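Local coordinates for hypothetical protein (Legionella pneumophila subsp. pneumophila, PDB 4JX2) that is a putative secreted protein of unknown function that carries a DUF5624 domain and combines many helices with a small mixed beta sheet, at residues R103-P106 with N107-F110; S238-Q241 with L242-I246; S276-L279 with V280-Q284. One frame throughout, in Å; residues are numbered along the deposited sequence.

Contact 1 of 3, residues R103-P106 with N107-F110; sequences RTAP and NSGF
F110 folds back so that its ring lies under the backbone of R103 and T104. The backbone N of T104 sits above the centre of the ring, 3.4 Å from its plane. CA of R103 is over the same face, offset toward the rim. Near the far end of the ring, CB of R103 is 3.9 Å from CE1 of F110. The R103 guanidinium comes in at a steep angle, its plane 81° from that of the ring, and CZ of F110 lies over one of its faces. T104 adds its methyl, with CG2 3.7 Å from CE2 of F110. CG of F110 is anti to the backbone N (chi1 -178°), which carries the ring back along the incoming chain.

A second link closes the turn. OG of S108 donates to the carbonyl O of A105 at 2.6 Å, from above the carbonyl plane. The methyl of A105 rests near the same hydroxyl, CB to OG 3.4 Å. OG also accepts a weak bond from N of F110, at 3.5 Å. G109 is the N-cap residue of helix 110-117, and its positive phi suits a glycine.

Outside the turn, S108 O takes a bond from Q237 NE2 on helix 223-247. N107 OD1 accepts from T30 N of the second subunit, and Y28 of that subunit packs on N107. R103 NH2 binds a triethylene glycol that probably came from crystallisation. By donating to A105 O and weakly accepting from F110 N, the S108 hydroxyl links the turn to the start of the helix, while the F110 face covers the backbone N of T104.

Contact 2 of 3, residues S238-Q241 with L242-I246; sequences SMDQ and LHSKI
H243 and S244 each bond back to the preceding turn of helix 223-247, where M239 and D240 lie four residues earlier. The first bond runs from N of H243 to O of M239, 2.9 Å. The next runs from N of S244 to O of D240, 3.0 Å. N of K245 follows, 3.3 Å from O of Q241. N of L242 makes a weak bond to O of S238, also 3.3 Å.

The side chain of S244 adds a bond of its own. Its OG donates to O of D240 at 3.1 Å. CB of S244 faces the earlier turn, and OG stands beside the backbone N, anti to the carbonyl carbon (chi1 -63°). That torsion directs the hydroxyl back down the helix. N and OG of S244 reach the D240 oxygen from opposite faces of its carbonyl plane, so one residue grips this oxygen twice. This is the familiar alpha-helical serine bond to the carbonyl four residues back, set here in the last turns of the helix.

CB of H243 and CB of L242 lie beside carbonyl oxygens of the earlier turn. The first is 3.5 Å from O of M239, and the second is 3.8 Å from O of S238. Beyond CB both side chains lead away from that turn. The H243 ring stacks with that of W401, while L242 reaches L87 on strand 86-90 and Q100 on strand 96-101. At the polar ends, S238 OG bonds to O of M102. The extended side chain of K245 carries NZ to O of K99.

Contact 3 of 3, residues S276-L279 with V280-Q284; sequences SNWL and VPFVQ
W278 and F282 lie side by side at the start of helix 279-286, one turn apart and pointing the same way. Beyond CB of W278, CG stands between the backbone N and the carbonyl carbon (chi1 58°). This brings the six-membered ring over toward the next turn. Its CE3 is 4.0 Å from CB of F282, which meets the indole at the edge, near its plane. CZ3, further along, is 4.0 Å from CD2 of F282. The two rings are oblique, with planes 58° apart and centroids separated by 6.0 Å. At the pyrrole edge, NE1 bonds to OG of S385, and the indole also packs on N386 and F390 of helix 386-398.

L279 approaches the same phenyl ring obliquely, its CD2 4.2 Å from CD2 of F282.

Capping and backbone bonds start the helix that carries these side chains. N277 OD1 accepts from N of L279 at 3.0 Å, in the plane of the amide carbonyl and on a lone pair. This is an Asx turn that caps the helix. N277 ND2 bonds to O of G271, so the amide is held at both ends. O of N277 takes N of V280 at 3.2 Å, from above the carbonyl plane. P281 has no N-H for O of N277; its CD lies 3.5 Å from that oxygen, and its CG and CD also lie near O of W278. The regular helical pattern begins when N of F282 bonds to O of W278 and N of V283 bonds to O of L279.

The N277 amide oxygen thus takes up the N-H of L279 at this buried helix start, where W278 and L279 both pack on F282.

Following the chain from the N terminus, the three contacts come in series and none nests in or crosses another. Contact 1 closes the turn between strand 96-101 and helix 110-117. Contact 2 lies in the last turns of helix 223-247. Contact 3 opens helix 279-286, after strand 257-262. Contacts 2 and 3 touch directly: CD2 of L242 is 3.4 Å from CE2 of F282, and M239 packs on both W278 and F282. Helix 223-247 is thereby joined to helix 279-286. Contact 1 touches neither, its nearest atoms being about 5 Å from contact 2 and about 7 Å from contact 3. Q237 still ties its turn to helix 223-247.

Contact 1 of 3, residues R103-P106 with N107-F110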
loop_
_atom_site.group_PDB
_atom_site.type_symbol
_atom_site.label_atom_id
_atom_site.label_comp_id
_atom_site.label_asym_id
_atom_site.label_seq_id
_atom_site.Cartn_x
_atom_site.Cartn_y
_atom_site.Cartn_z
ATOM N N ARG A 103 -2.929 11.860 -15.882
ATOM C CA ARG A 103 -3.131 10.789 -16.866
ATOM C C ARG A 103 -4.552 10.922 -17.389
ATOM O O ARG A 103 -5.416 11.413 -16.664
ATOM C CB ARG A 103 -2.855 9.367 -16.304
ATOM C CG ARG A 103 -3.624 9.011 -15.041
ATOM C CD ARG A 103 -3.531 7.541 -14.682
ATOM N NE ARG A 103 -4.509 6.744 -15.414
ATOM C CZ ARG A 103 -4.194 5.829 -16.324
ATOM N NH1 ARG A 103 -2.916 5.571 -16.607
ATOM N NH2 ARG A 103 -5.145 5.159 -16.949
ATOM N N THR A 104 -4.778 10.527 -18.650
ATOM C CA THR A 104 -6.078 10.528 -19.341
ATOM C C THR A 104 -6.646 11.962 -19.508
ATOM O O THR A 104 -7.874 12.153 -19.509
ATOM C CB THR A 104 -7.115 9.554 -18.673
ATOM O OG1 THR A 104 -7.596 10.091 -17.425
ATOM C CG2 THR A 104 -6.582 8.124 -18.516
ATOM N N ALA A 105 -5.756 12.963 -19.671
ATOM C CA ALA A 105 -6.190 14.340 -19.944
ATOM C C ALA A 105 -6.768 14.375 -21.357
ATOM O O ALA A 105 -6.094 13.934 -22.291
ATOM C CB ALA A 105 -5.032 15.316 -19.810
ATOM N N PRO A 106 -8.036 14.789 -21.544
ATOM C CA PRO A 106 -8.602 14.774 -22.902
ATOM C C PRO A 106 -7.791 15.611 -23.883
ATOM O O PRO A 106 -7.296 16.672 -23.518
ATOM C CB PRO A 106 -10.012 15.355 -22.712
ATOM C CG PRO A 106 -9.955 16.090 -21.410
ATOM C CD PRO A 106 -9.003 15.311 -20.559
ATOM N N ASN A 107 -7.605 15.080 -25.096
ATOM C CA ASN A 107 -6.959 15.710 -26.248
ATOM C C ASN A 107 -5.639 16.372 -25.860
ATOM O O ASN A 107 -5.417 17.553 -26.135
ATOM C CB ASN A 107 -7.930 16.728 -26.888
ATOM C CG ASN A 107 -9.367 16.271 -26.911
ATOM O OD1 ASN A 107 -9.731 15.356 -27.632
ATOM N ND2 ASN A 107 -10.188 16.824 -26.041
ATOM N N SER A 108 -4.763 15.597 -25.234
ATOM C CA SER A 108 -3.486 16.077 -24.701
ATOM C C SER A 108 -2.262 15.339 -25.267
ATOM O O SER A 108 -1.124 15.674 -24.918
ATOM C CB SER A 108 -3.494 15.913 -23.185
ATOM O OG SER A 108 -3.587 14.540 -22.845
ATOM N N GLY A 109 -2.508 14.351 -26.120
ATOM C CA GLY A 109 -1.465 13.501 -26.665
ATOM C C GLY A 109 -1.333 12.205 -25.888
ATOM O O GLY A 109 -0.608 11.309 -26.319
ATOM N N PHE A 110 -2.061 12.081 -24.754
ATOM C CA PHE A 110 -2.025 10.906 -23.876
ATOM C C PHE A 110 -2.586 9.652 -24.598
ATOM O O PHE A 110 -1.887 8.640 -24.690
ATOM C CB PHE A 110 -2.790 11.157 -22.534
ATOM C CG PHE A 110 -2.739 9.972 -21.593
ATOM C CD1 PHE A 110 -1.648 9.774 -20.749
ATOM C CD2 PHE A 110 -3.752 9.013 -21.597
ATOM C CE1 PHE A 110 -1.581 8.650 -19.910
ATOM C CE2 PHE A 110 -3.683 7.893 -20.753
ATOM C CZ PHE A 110 -2.598 7.720 -19.920
#

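Contact 2 of 3, residues S238-Q241 with L242-I246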
loop_
_atom_site.group_PDB
_atom_site.type_symbol
_atom_site.label_atom_id
_atom_site.label_comp_id
_atom_site.label_asym_id
_atom_site.label_seq_id
_atom_site.Cartn_x
_atom_site.Cartn_y
_atom_site.Cartn_z
ATOM N N SER A 238 2.792 15.099 -19.604
ATOM C CA SER A 238 2.054 15.097 -18.347
ATOM C C SER A 238 2.761 15.988 -17.298
ATOM O O SER A 238 2.110 16.840 -16.667
ATOM C CB SER A 238 1.901 13.653 -17.867
ATOM O OG SER A 238 1.407 13.551 -16.544
HETATM N N MSE A 239 4.090 15.824 -17.161
HETATM C CA MSE A 239 4.877 16.595 -16.202
HETATM C C MSE A 239 5.050 18.059 -16.637
HETATM O O MSE A 239 4.993 18.946 -15.782
HETATM C CB MSE A 239 6.236 15.941 -15.969
HETATM C CG MSE A 239 6.149 14.601 -15.240
HETATM SE SE MSE A 239 7.909 13.815 -14.977
HETATM C CE MSE A 239 7.466 11.929 -14.961
ATOM N N ASP A 240 5.234 18.317 -17.953
ATOM C CA ASP A 240 5.378 19.671 -18.463
ATOM C C ASP A 240 4.083 20.466 -18.282
ATOM O O ASP A 240 4.136 21.640 -17.903
ATOM C CB ASP A 240 5.790 19.674 -19.946
ATOM C CG ASP A 240 5.963 21.067 -20.508
ATOM O OD1 ASP A 240 6.849 21.787 -20.025
ATOM O OD2 ASP A 240 5.169 21.457 -21.392
ATOM N N GLN A 241 2.920 19.837 -18.567
ATOM C CA GLN A 241 1.622 20.500 -18.422
ATOM C C GLN A 241 1.372 20.923 -16.963
ATOM O O GLN A 241 0.905 22.046 -16.717
ATOM C CB GLN A 241 0.499 19.614 -18.938
ATOM C CG GLN A 241 0.411 19.575 -20.463
ATOM C CD GLN A 241 0.083 20.884 -21.128
ATOM O OE1 GLN A 241 0.754 21.294 -22.062
ATOM N NE2 GLN A 241 -0.969 21.557 -20.689
ATOM N N LEU A 242 1.726 20.055 -16.015
ATOM C CA LEU A 242 1.595 20.376 -14.609
ATOM C C LEU A 242 2.573 21.485 -14.183
ATOM O O LEU A 242 2.169 22.402 -13.457
ATOM C CB LEU A 242 1.797 19.156 -13.709
ATOM C CG LEU A 242 1.394 19.459 -12.273
ATOM C CD1 LEU A 242 -0.098 19.816 -12.179
ATOM C CD2 LEU A 242 1.760 18.358 -11.345
ATOM N N HIS A 243 3.853 21.385 -14.594
ATOM C CA HIS A 243 4.823 22.390 -14.221
ATOM C C HIS A 243 4.342 23.770 -14.716
ATOM O O HIS A 243 4.383 24.720 -13.939
ATOM C CB HIS A 243 6.218 22.037 -14.745
ATOM C CG HIS A 243 7.216 23.124 -14.509
ATOM N ND1 HIS A 243 7.448 24.112 -15.455
ATOM C CD2 HIS A 243 7.954 23.391 -13.410
ATOM C CE1 HIS A 243 8.351 24.915 -14.925
ATOM N NE2 HIS A 243 8.682 24.531 -13.691
ATOM N N SER A 244 3.840 23.869 -15.965
ATOM C CA SER A 244 3.356 25.135 -16.516
ATOM C C SER A 244 2.246 25.748 -15.626
ATOM O O SER A 244 2.278 26.955 -15.342
ATOM C CB SER A 244 2.852 24.950 -17.948
ATOM O OG SER A 244 3.859 24.545 -18.865
ATOM N N LYS A 245 1.306 24.892 -15.150
ATOM C CA LYS A 245 0.181 25.283 -14.304
ATOM C C LYS A 245 0.612 25.616 -12.872
ATOM O O LYS A 245 0.240 26.687 -12.394
ATOM C CB LYS A 245 -0.894 24.192 -14.285
ATOM C CG LYS A 245 -2.002 24.394 -15.294
ATOM C CD LYS A 245 -3.289 23.772 -14.747
ATOM C CE LYS A 245 -4.513 23.946 -15.620
ATOM N NZ LYS A 245 -5.745 23.471 -14.930
ATOM N N ILE A 246 1.384 24.728 -12.192
ATOM C CA ILE A 246 1.840 24.883 -10.800
ATOM C C ILE A 246 2.842 26.049 -10.615
ATOM O O ILE A 246 2.897 26.641 -9.538
ATOM C CB ILE A 246 2.425 23.556 -10.273
ATOM C CG1 ILE A 246 2.199 23.403 -8.760
ATOM C CG2 ILE A 246 3.897 23.348 -10.684
ATOM C CD1 ILE A 246 2.433 22.066 -8.238
#

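Contact 3 of 3, residues S276-L279 with V280-Q284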
loop_
_atom_site.group_PDB
_atom_site.type_symbol
_atom_site.label_atom_id
_atom_site.label_comp_id
_atom_site.label_asym_id
_atom_site.label_seq_id
_atom_site.Cartn_x
_atom_site.Cartn_y
_atom_site.Cartn_z
ATOM N N SER A 276 7.650 2.806 -5.705
ATOM C CA SER A 276 6.888 2.329 -6.857
ATOM C C SER A 276 5.902 3.390 -7.398
ATOM O O SER A 276 4.982 3.030 -8.154
ATOM C CB SER A 276 6.130 1.063 -6.483
ATOM O OG SER A 276 7.040 0.074 -6.035
ATOM N N ASN A 277 6.105 4.689 -7.021
ATOM C CA ASN A 277 5.296 5.819 -7.457
ATOM C C ASN A 277 6.190 7.019 -7.763
ATOM O O ASN A 277 6.671 7.711 -6.853
ATOM C CB ASN A 277 4.202 6.193 -6.433
ATOM C CG ASN A 277 3.057 6.971 -7.060
ATOM O OD1 ASN A 277 3.244 7.937 -7.810
ATOM N ND2 ASN A 277 1.846 6.527 -6.846
ATOM N N TRP A 278 6.352 7.307 -9.065
ATOM C CA TRP A 278 7.198 8.391 -9.545
ATOM C C TRP A 278 6.648 9.760 -9.202
ATOM O O TRP A 278 7.354 10.759 -9.402
ATOM C CB TRP A 278 7.443 8.261 -11.054
ATOM C CG TRP A 278 6.195 8.260 -11.881
ATOM C CD1 TRP A 278 5.543 7.172 -12.366
ATOM C CD2 TRP A 278 5.444 9.410 -12.317
ATOM N NE1 TRP A 278 4.406 7.562 -13.043
ATOM C CE2 TRP A 278 4.337 8.930 -13.054
ATOM C CE3 TRP A 278 5.606 10.806 -12.162
ATOM C CZ2 TRP A 278 3.375 9.789 -13.608
ATOM C CZ3 TRP A 278 4.674 11.658 -12.735
ATOM C CH2 TRP A 278 3.573 11.154 -13.443
ATOM N N LEU A 279 5.408 9.830 -8.653
ATOM C CA LEU A 279 4.842 11.126 -8.232
ATOM C C LEU A 279 5.628 11.678 -7.065
ATOM O O LEU A 279 5.706 12.889 -6.907
ATOM C CB LEU A 279 3.356 11.046 -7.855
ATOM C CG LEU A 279 2.347 10.857 -8.967
ATOM C CD1 LEU A 279 0.995 10.627 -8.393
ATOM C CD2 LEU A 279 2.312 12.041 -9.908
ATOM N N VAL A 280 6.210 10.782 -6.245
ATOM C CA VAL A 280 6.978 11.146 -5.061
ATOM C C VAL A 280 8.244 11.929 -5.498
ATOM O O VAL A 280 8.308 13.120 -5.146
ATOM C CB VAL A 280 7.268 9.936 -4.140
ATOM C CG1 VAL A 280 8.097 10.362 -2.926
ATOM C CG2 VAL A 280 5.967 9.273 -3.704
ATOM N N PRO A 281 9.194 11.384 -6.309
ATOM C CA PRO A 281 10.327 12.225 -6.749
ATOM C C PRO A 281 9.879 13.433 -7.600
ATOM O O PRO A 281 10.488 14.492 -7.495
ATOM C CB PRO A 281 11.185 11.264 -7.574
ATOM C CG PRO A 281 10.250 10.180 -8.019
ATOM C CD PRO A 281 9.306 10.015 -6.859
ATOM N N PHE A 282 8.809 13.288 -8.420
ATOM C CA PHE A 282 8.269 14.376 -9.248
ATOM C C PHE A 282 7.855 15.591 -8.364
ATOM O O PHE A 282 8.269 16.728 -8.648
ATOM C CB PHE A 282 7.093 13.876 -10.112
ATOM C CG PHE A 282 6.362 14.957 -10.868
ATOM C CD1 PHE A 282 7.041 15.808 -11.739
ATOM C CD2 PHE A 282 4.995 15.133 -10.710
ATOM C CE1 PHE A 282 6.369 16.834 -12.406
ATOM C CE2 PHE A 282 4.318 16.137 -11.405
ATOM C CZ PHE A 282 5.014 16.986 -12.239
ATOM N N VAL A 283 7.106 15.343 -7.275
ATOM C CA VAL A 283 6.699 16.396 -6.344
ATOM C C VAL A 283 7.952 17.032 -5.680
ATOM O O VAL A 283 8.003 18.262 -5.546
ATOM C CB VAL A 283 5.666 15.875 -5.314
ATOM C CG1 VAL A 283 5.488 16.831 -4.148
ATOM C CG2 VAL A 283 4.341 15.683 -5.991
ATOM N N GLN A 284 8.966 16.212 -5.315
ATOM C CA GLN A 284 10.218 16.702 -4.723
ATOM C C GLN A 284 10.916 17.649 -5.691
ATOM O O GLN A 284 11.421 18.683 -5.259
ATOM C CB GLN A 284 11.153 15.552 -4.358
ATOM C CG GLN A 284 10.774 14.753 -3.115
ATOM C CD GLN A 284 11.788 13.647 -2.935
ATOM O OE1 GLN A 284 11.517 12.465 -3.203
ATOM N NE2 GLN A 284 13.008 14.017 -2.539
#